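Local coordinates for protein beta-phosphoglucomutase (Clostridium difficile, PDB 4GIB) that probably interconverts beta-D-glucose 1-phosphate and beta-D-glucose 6-phosphate, acting as a magnesium-dependent phosphomutase of the HAD-like hydrolase superfamily, at residues 126-130 with 131-135; 230-234 with 235-239; 50-54 with 55-59. One frame throughout, in Å; residues are numbered along the deposited sequence.

Interaction 1 of 3, residues 126-130 with 131-135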
loop_
_atom_site.group_PDB
_atom_site.type_symbol
_atom_site.label_atom_id
_atom_site.label_comp_id
_atom_site.label_asym_id
_atom_site.label_seq_id
_atom_site.Cartn_x
_atom_site.Cartn_y
_atom_site.Cartn_z
ATOM N N ILE A 126 1.276 17.518 -5.661
ATOM C CA ILE A 126 1.609 18.944 -5.714
ATOM C C ILE A 126 0.745 19.789 -4.763
ATOM O O ILE A 126 1.281 20.518 -3.924
ATOM C CB ILE A 126 1.432 19.505 -7.131
ATOM C CG1 ILE A 126 2.435 18.845 -8.087
ATOM C CG2 ILE A 126 1.587 21.005 -7.123
ATOM C CD1 ILE A 126 3.821 18.883 -7.601
ATOM N N ASP A 127 -0.580 19.691 -4.899
ATOM C CA ASP A 127 -1.502 20.451 -4.042
ATOM C C ASP A 127 -1.317 20.193 -2.538
ATOM O O ASP A 127 -1.465 21.109 -1.737
ATOM C CB ASP A 127 -2.967 20.188 -4.431
ATOM C CG ASP A 127 -3.335 20.789 -5.780
ATOM O OD1 ASP A 127 -2.627 21.710 -6.251
ATOM O OD2 ASP A 127 -4.341 20.348 -6.369
ATOM N N VAL A 128 -1.034 18.959 -2.146
ATOM C CA VAL A 128 -0.812 18.672 -0.733
ATOM C C VAL A 128 0.366 19.508 -0.254
ATOM O O VAL A 128 0.286 20.188 0.772
ATOM C CB VAL A 128 -0.529 17.181 -0.482
ATOM C CG1 VAL A 128 -0.049 16.945 0.945
ATOM C CG2 VAL A 128 -1.770 16.356 -0.777
ATOM N N LYS A 129 1.437 19.475 -1.043
ATOM C CA LYS A 129 2.656 20.194 -0.755
ATOM C C LYS A 129 2.421 21.718 -0.702
ATOM O O LYS A 129 2.976 22.391 0.166
ATOM C CB LYS A 129 3.711 19.826 -1.808
ATOM C CG LYS A 129 5.179 19.959 -1.380
ATOM C CD LYS A 129 5.662 21.376 -1.205
ATOM C CE LYS A 129 7.167 21.382 -0.932
ATOM N NZ LYS A 129 7.710 22.759 -0.754
ATOM N N SER A 130 1.590 22.254 -1.600
ATOM C CA SER A 130 1.290 23.707 -1.619
ATOM C C SER A 130 0.455 24.140 -0.428
ATOM O O SER A 130 0.380 25.318 -0.115
ATOM C CB SER A 130 0.536 24.102 -2.879
ATOM O OG SER A 130 1.279 23.784 -4.016
ATOM N N ASN A 131 -0.217 23.194 0.208
ATOM C CA ASN A 131 -0.994 23.499 1.391
ATOM C C ASN A 131 -0.188 23.197 2.649
ATOM O O ASN A 131 -0.755 23.042 3.732
ATOM C CB ASN A 131 -2.325 22.756 1.357
ATOM C CG ASN A 131 -3.311 23.394 0.406
ATOM O OD1 ASN A 131 -3.431 22.993 -0.745
ATOM N ND2 ASN A 131 -3.973 24.437 0.866
ATOM N N ASN A 132 1.139 23.141 2.491
ATOM C CA ASN A 132 2.073 22.902 3.603
ATOM C C ASN A 132 1.673 21.699 4.451
ATOM O O ASN A 132 1.562 21.800 5.668
ATOM C CB ASN A 132 2.213 24.164 4.469
ATOM C CG ASN A 132 2.777 25.366 3.685
ATOM O OD1 ASN A 132 3.257 25.224 2.556
ATOM N ND2 ASN A 132 2.716 26.547 4.286
ATOM N N ILE A 133 1.452 20.568 3.776
ATOM C CA ILE A 133 1.043 19.320 4.402
ATOM C C ILE A 133 2.067 18.229 4.070
ATOM O O ILE A 133 2.534 18.131 2.946
ATOM C CB ILE A 133 -0.358 18.900 3.907
ATOM C CG1 ILE A 133 -1.414 19.924 4.364
ATOM C CG2 ILE A 133 -0.720 17.541 4.437
ATOM C CD1 ILE A 133 -2.824 19.728 3.738
ATOM N N LYS A 134 2.404 17.406 5.051
ATOM C CA LYS A 134 3.387 16.351 4.841
ATOM C C LYS A 134 2.818 15.195 4.049
ATOM O O LYS A 134 1.606 14.974 4.013
ATOM C CB LYS A 134 3.941 15.837 6.170
ATOM C CG LYS A 134 4.626 16.901 7.021
ATOM C CD LYS A 134 5.416 16.241 8.143
ATOM C CE LYS A 134 6.170 17.244 9.003
ATOM N NZ LYS A 134 5.259 17.974 9.915
ATOM N N ILE A 135 3.714 14.464 3.401
ATOM C CA ILE A 135 3.346 13.339 2.588
ATOM C C ILE A 135 4.169 12.128 3.023
ATOM O O ILE A 135 5.374 12.229 3.241
ATOM C CB ILE A 135 3.541 13.659 1.096
ATOM C CG1 ILE A 135 2.521 14.731 0.667
ATOM C CG2 ILE A 135 3.401 12.406 0.271
ATOM C CD1 ILE A 135 2.585 15.194 -0.850
#

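Interaction 2 of 3, residues 230-234 with 235-239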
loop_
_atom_site.group_PDB
_atom_site.type_symbol
_atom_site.label_atom_id
_atom_site.label_comp_id
_atom_site.label_asym_id
_atom_site.label_seq_id
_atom_site.Cartn_x
_atom_site.Cartn_y
_atom_site.Cartn_z
ATOM N N ASN A 230 -8.480 9.531 -10.163
ATOM C CA ASN A 230 -8.873 10.816 -10.768
ATOM C C ASN A 230 -9.879 11.588 -9.940
ATOM O O ASN A 230 -10.088 12.784 -10.170
ATOM C CB ASN A 230 -9.490 10.608 -12.152
ATOM C CG ASN A 230 -8.474 10.619 -13.257
ATOM O OD1 ASN A 230 -7.428 11.268 -13.160
ATOM N ND2 ASN A 230 -8.799 9.948 -14.352
ATOM N N GLN A 231 -10.519 10.895 -9.001
ATOM C CA GLN A 231 -11.523 11.503 -8.142
ATOM C C GLN A 231 -10.871 12.062 -6.871
ATOM O O GLN A 231 -11.529 12.725 -6.089
ATOM C CB GLN A 231 -12.566 10.456 -7.753
ATOM C CG GLN A 231 -13.172 9.666 -8.924
ATOM C CD GLN A 231 -13.982 10.524 -9.854
ATOM O OE1 GLN A 231 -14.764 11.358 -9.410
ATOM N NE2 GLN A 231 -13.828 10.308 -11.158
ATOM N N LEU A 232 -9.588 11.762 -6.661
ATOM C CA LEU A 232 -8.848 12.239 -5.487
ATOM C C LEU A 232 -8.396 13.696 -5.646
ATOM O O LEU A 232 -7.211 13.971 -5.845
ATOM C CB LEU A 232 -7.631 11.358 -5.225
ATOM C CG LEU A 232 -7.887 9.910 -4.793
ATOM C CD1 LEU A 232 -6.562 9.187 -4.651
ATOM C CD2 LEU A 232 -8.669 9.882 -3.493
ATOM N N LYS A 233 -9.347 14.620 -5.537
ATOM C CA LYS A 233 -9.064 16.044 -5.675
ATOM C C LYS A 233 -8.881 16.628 -4.279
ATOM O O LYS A 233 -9.603 16.268 -3.342
ATOM C CB LYS A 233 -10.195 16.737 -6.417
ATOM C CG LYS A 233 -10.647 15.968 -7.648
ATOM C CD LYS A 233 -11.523 16.805 -8.589
ATOM C CE LYS A 233 -10.696 17.823 -9.364
ATOM N NZ LYS A 233 -9.650 17.180 -10.230
ATOM N N PHE A 234 -7.920 17.530 -4.143
ATOM C CA PHE A 234 -7.576 18.066 -2.843
ATOM C C PHE A 234 -8.701 18.796 -2.104
ATOM O O PHE A 234 -8.894 18.568 -0.917
ATOM C CB PHE A 234 -6.334 18.960 -2.909
ATOM C CG PHE A 234 -5.943 19.484 -1.574
ATOM C CD1 PHE A 234 -5.166 18.714 -0.722
ATOM C CD2 PHE A 234 -6.417 20.705 -1.131
ATOM C CE1 PHE A 234 -4.833 19.169 0.538
ATOM C CE2 PHE A 234 -6.091 21.180 0.131
ATOM C CZ PHE A 234 -5.293 20.400 0.970
ATOM N N GLU A 235 -9.428 19.670 -2.791
ATOM C CA GLU A 235 -10.510 20.416 -2.151
ATOM C C GLU A 235 -11.654 19.498 -1.741
ATOM O O GLU A 235 -12.266 19.713 -0.698
ATOM C CB GLU A 235 -10.995 21.570 -3.050
ATOM C CG GLU A 235 -9.908 22.623 -3.252
ATOM C CD GLU A 235 -10.311 23.761 -4.161
ATOM O OE1 GLU A 235 -11.519 24.082 -4.255
ATOM O OE2 GLU A 235 -9.396 24.356 -4.772
ATOM N N TYR A 236 -11.934 18.482 -2.557
ATOM C CA TYR A 236 -12.979 17.508 -2.239
ATOM C C TYR A 236 -12.568 16.670 -1.027
ATOM O O TYR A 236 -13.363 16.434 -0.119
ATOM C CB TYR A 236 -13.255 16.604 -3.441
ATOM C CG TYR A 236 -14.269 15.515 -3.175
ATOM C CD1 TYR A 236 -15.622 15.815 -3.097
ATOM C CD2 TYR A 236 -13.879 14.181 -3.028
ATOM C CE1 TYR A 236 -16.571 14.828 -2.859
ATOM C CE2 TYR A 236 -14.826 13.178 -2.789
ATOM C CZ TYR A 236 -16.176 13.519 -2.707
ATOM O OH TYR A 236 -17.142 12.565 -2.485
ATOM N N ILE A 237 -11.327 16.212 -1.017
ATOM C CA ILE A 237 -10.829 15.452 0.124
ATOM C C ILE A 237 -10.898 16.331 1.387
ATOM O O ILE A 237 -11.336 15.880 2.440
ATOM C CB ILE A 237 -9.361 14.939 -0.110
ATOM C CG1 ILE A 237 -9.336 13.887 -1.231
ATOM C CG2 ILE A 237 -8.801 14.326 1.159
ATOM C CD1 ILE A 237 -7.940 13.407 -1.637
ATOM N N GLN A 238 -10.505 17.596 1.278
ATOM C CA GLN A 238 -10.512 18.459 2.457
ATOM C C GLN A 238 -11.923 18.718 2.981
ATOM O O GLN A 238 -12.162 18.630 4.185
ATOM C CB GLN A 238 -9.779 19.778 2.206
ATOM C CG GLN A 238 -9.571 20.553 3.504
ATOM C CD GLN A 238 -8.563 21.654 3.385
ATOM O OE1 GLN A 238 -8.632 22.486 2.484
ATOM N NE2 GLN A 238 -7.614 21.673 4.305
ATOM N N GLU A 239 -12.858 19.035 2.089
ATOM C CA GLU A 239 -14.233 19.266 2.511
ATOM C C GLU A 239 -14.754 18.021 3.267
ATOM O O GLU A 239 -15.345 18.144 4.345
ATOM C CB GLU A 239 -15.110 19.627 1.307
ATOM C CG GLU A 239 -16.602 19.882 1.594
ATOM C CD GLU A 239 -16.878 21.088 2.512
ATOM O OE1 GLU A 239 -16.304 21.157 3.628
ATOM O OE2 GLU A 239 -17.719 21.947 2.131
#

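Interaction 3 of 3, residues 50-54 with 55-59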
loop_
_atom_site.group_PDB
_atom_site.type_symbol
_atom_site.label_atom_id
_atom_site.label_comp_id
_atom_site.label_asym_id
_atom_site.label_seq_id
_atom_site.Cartn_x
_atom_site.Cartn_y
_atom_site.Cartn_z
ATOM N N LYS A 50 4.790 -17.821 -10.595
ATOM C CA LYS A 50 5.902 -18.649 -11.094
ATOM C C LYS A 50 6.505 -19.529 -9.981
ATOM O O LYS A 50 6.769 -20.706 -10.187
ATOM C CB LYS A 50 6.979 -17.766 -11.730
ATOM C CG LYS A 50 8.138 -18.521 -12.356
ATOM C CD LYS A 50 9.110 -17.571 -13.050
ATOM C CE LYS A 50 10.325 -18.327 -13.569
ATOM N NZ LYS A 50 11.350 -17.419 -14.134
ATOM N N LEU A 51 6.704 -18.956 -8.805
ATOM C CA LEU A 51 7.257 -19.702 -7.670
ATOM C C LEU A 51 6.238 -20.680 -7.101
ATOM O O LEU A 51 6.595 -21.759 -6.690
ATOM C CB LEU A 51 7.701 -18.739 -6.566
ATOM C CG LEU A 51 8.497 -19.385 -5.419
ATOM C CD1 LEU A 51 9.941 -19.779 -5.913
ATOM C CD2 LEU A 51 8.579 -18.435 -4.271
ATOM N N ALA A 52 4.964 -20.280 -7.068
ATOM C CA ALA A 52 3.900 -21.126 -6.575
ATOM C C ALA A 52 3.759 -22.385 -7.434
ATOM O O ALA A 52 3.604 -23.479 -6.894
ATOM C CB ALA A 52 2.574 -20.361 -6.524
ATOM N N HIS A 53 3.813 -22.243 -8.767
ATOM C CA HIS A 53 3.719 -23.420 -9.627
ATOM C C HIS A 53 4.769 -24.447 -9.273
ATOM O O HIS A 53 4.503 -25.626 -9.386
ATOM C CB HIS A 53 3.811 -23.109 -11.135
ATOM C CG HIS A 53 2.584 -22.461 -11.694
ATOM N ND1 HIS A 53 2.627 -21.542 -12.718
ATOM C CD2 HIS A 53 1.282 -22.573 -11.344
ATOM C CE1 HIS A 53 1.397 -21.143 -13.001
ATOM N NE2 HIS A 53 0.562 -21.746 -12.176
ATOM N N LYS A 54 5.951 -23.997 -8.844
ATOM C CA LYS A 54 7.041 -24.921 -8.471
ATOM C C LYS A 54 6.796 -25.724 -7.201
ATOM O O LYS A 54 7.613 -26.593 -6.868
ATOM C CB LYS A 54 8.377 -24.180 -8.336
ATOM C CG LYS A 54 8.897 -23.636 -9.660
ATOM C CD LYS A 54 10.198 -22.865 -9.471
ATOM C CE LYS A 54 10.679 -22.287 -10.799
ATOM N NZ LYS A 54 12.009 -21.637 -10.686
ATOM N N VAL A 55 5.715 -25.428 -6.476
ATOM C CA VAL A 55 5.372 -26.188 -5.274
ATOM C C VAL A 55 3.927 -26.714 -5.371
ATOM O O VAL A 55 3.241 -26.896 -4.370
ATOM C CB VAL A 55 5.633 -25.375 -3.968
ATOM C CG1 VAL A 55 7.133 -25.155 -3.784
ATOM C CG2 VAL A 55 4.860 -24.025 -3.964
ATOM N N GLY A 56 3.495 -26.971 -6.605
ATOM C CA GLY A 56 2.188 -27.543 -6.881
ATOM C C GLY A 56 0.996 -26.674 -6.541
ATOM O O GLY A 56 -0.117 -27.172 -6.419
ATOM N N ILE A 57 1.224 -25.374 -6.409
ATOM C CA ILE A 57 0.172 -24.448 -6.061
ATOM C C ILE A 57 -0.009 -23.466 -7.212
ATOM O O ILE A 57 0.953 -22.864 -7.681
ATOM C CB ILE A 57 0.541 -23.677 -4.768
ATOM C CG1 ILE A 57 0.781 -24.651 -3.612
ATOM C CG2 ILE A 57 -0.554 -22.712 -4.398
ATOM C CD1 ILE A 57 1.280 -23.991 -2.310
ATOM N N ASP A 58 -1.229 -23.332 -7.704
ATOM C CA ASP A 58 -1.484 -22.373 -8.773
ATOM C C ASP A 58 -2.526 -21.385 -8.273
ATOM O O ASP A 58 -3.710 -21.695 -8.155
ATOM C CB ASP A 58 -1.851 -23.038 -10.125
ATOM C CG ASP A 58 -3.094 -23.898 -10.059
ATOM O OD1 ASP A 58 -3.589 -24.150 -8.940
ATOM O OD2 ASP A 58 -3.568 -24.332 -11.143
ATOM N N ILE A 59 -2.032 -20.204 -7.931
ATOM C CA ILE A 59 -2.844 -19.125 -7.415
ATOM C C ILE A 59 -3.539 -18.431 -8.589
ATOM O O ILE A 59 -3.063 -18.493 -9.732
ATOM C CB ILE A 59 -1.969 -18.122 -6.595
ATOM C CG1 ILE A 59 -0.930 -17.417 -7.479
ATOM C CG2 ILE A 59 -1.250 -18.844 -5.469
ATOM C CD1 ILE A 59 0.033 -16.536 -6.707
#

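Interaction 1 of 3, residues 126-130 with 131-135
Val128, in the last turn of helix 121-130, meets Ile133, just before strand 134-137, and Ile135, within it. Its CB lies 3.7 Å from Ile135 CD1. At the tip, CG1 is anti to the backbone N (chi1 170°), a rotation that carries this methyl toward the chain that follows the helix, where Val128 CG1 comes within 3.4 Å of Ile135 CG1, tighter than usual for two carbons, and within 3.6 Å of Ile133 CB. The Val128 and Ile135 side chains lie at a slant to each other. CG2, the other methyl, faces Phe234 of helix 234-247.

The backbone between them makes a Schellman motif, with Asn132 as the C-prime residue at positive phi (50°). Two bonds define it: Ile133 N to Val128 O at 3.2 Å, and Asn132 N to Lys129 O at 3.1 Å. Val128 O also accepts Asn131 N at 3.1 Å, and its two donors arrive from opposite faces of the carbonyl plane. One turn back, Ser130 OG lies 3.3 Å from Ile126 O, which also accepts the backbone N of Ser130.

The apolar touch of Val128 on Ile133 is the hydrophobic pairing that commonly accompanies this motif. Polar closure and apolar packing thus coincide: the Val128 carbonyl takes part in the helix-ending bonds, while its CG1 packs on the chain turning into the sheet. Val128 and Ile133 also touch Phe29, and Ile135 touches Phe31.

Interaction 2 of 3, residues 230-234 with 235-239
Gln231 begins the contact with its backbone, its O lying 4.1 Å from Tyr236 CD2 in an oblique approach to the ring. Leu232 follows as the centre of an inverse gamma turn, closed by a weak bond from Lys233 N to Gln231 O. Its CD2 reaches Ile237 CD1 at 4.0 Å, and this apolar pair spans the start of the helix. Lys233 holds the N-cap position; its carbonyl O takes Ile237 N at 2.9 Å with an N-H...O angle of 166°, nearly straight and close to the line of the C=O bond. Ile237 CG1 also packs against that oxygen, Lys233 O, 3.2 Å away. Phe234 repeats the helical pattern, accepting Gln238 N on its O at 2.9 Å. With CG anti to the backbone N (chi1 -178°), its ring swings out beside the Gln238 side chain. Phe234 CE2 comes 3.7 Å from Gln238 OE1, and the ring and amide planes are 65° apart, so the two groups are not stacked.

These few residues carry the chain from strand 224-226 into helix 234-247. Leu232 packs on Val226, on Val211 and Val213 of strand 209-213, and on Ile121, while Phe234 lies against Leu124, Asp127 and Val128 of helix 121-130.

Interaction 3 of 3, residues 50-54 with 55-59
The His53 imidazole receives Asp58 CB at its edge, in the plane of the ring. His53 CD2 and NE2 are each 3.4 Å from Asp58 CB, so the methylene sits astride this side of the ring. The Asp58 carboxylate is turned 60° from the ring plane, and Asp58 OD2 stays 5.0 Å from His53 NE2, too far for direct pairing. Asp58 CG lies between its own backbone N and carbonyl carbon (chi1 60°), which leads the carboxylate away from the helix.

In the backbone, a Schellman motif ends helix 41-53, with Gly56 as the C-prime residue at positive phi (66°). Ala52 O is gripped twice, by Val55 N at 2.9 Å and by Ile57 N at 3.1 Å, and the donors come from opposite faces of its carbonyl plane. Gly56 N bonds to His53 O at 3.2 Å across a type I turn that runs from His53 to Gly56.

On the side toward helices 72-82 and 91-109, the contact is apolar: Ala52 lies on Ile79, and Val55 on Leu80 and Met97, while Ile59 folds back on Trp48 of helix 41-53 itself, a predicted substrate-binding residue. The polar end of Lys54 forms a salt bridge with Glu100. Ala52 CB meets both isoleucines of the outgoing chain, with Ile57 CB at 4.3 Å and Ile59 CG2 at 4.2 Å.

From the N terminus, interaction 3 comes first. It turns the chain at the end of helix 41-53, in the helical cap inserted between core strands 28-31 and 134-137, and sends it on toward helix 72-82. Interaction 1 then closes the turn from helix 121-130 into strand 134-137, and interaction 2 starts helix 234-247 after edge strand 224-226. The three lie in series; none nests or crosses. Interactions 1 and 2 touch through Phe234, whose CB is 3.9 Å from Asp127 CB, joining helices 121-130 and 234-247; its ring also meets Ile133 in the loop. Interaction 3 lies beyond the chain's centre, about 43 and 41 Å from interactions 1 and 2, centre to centre.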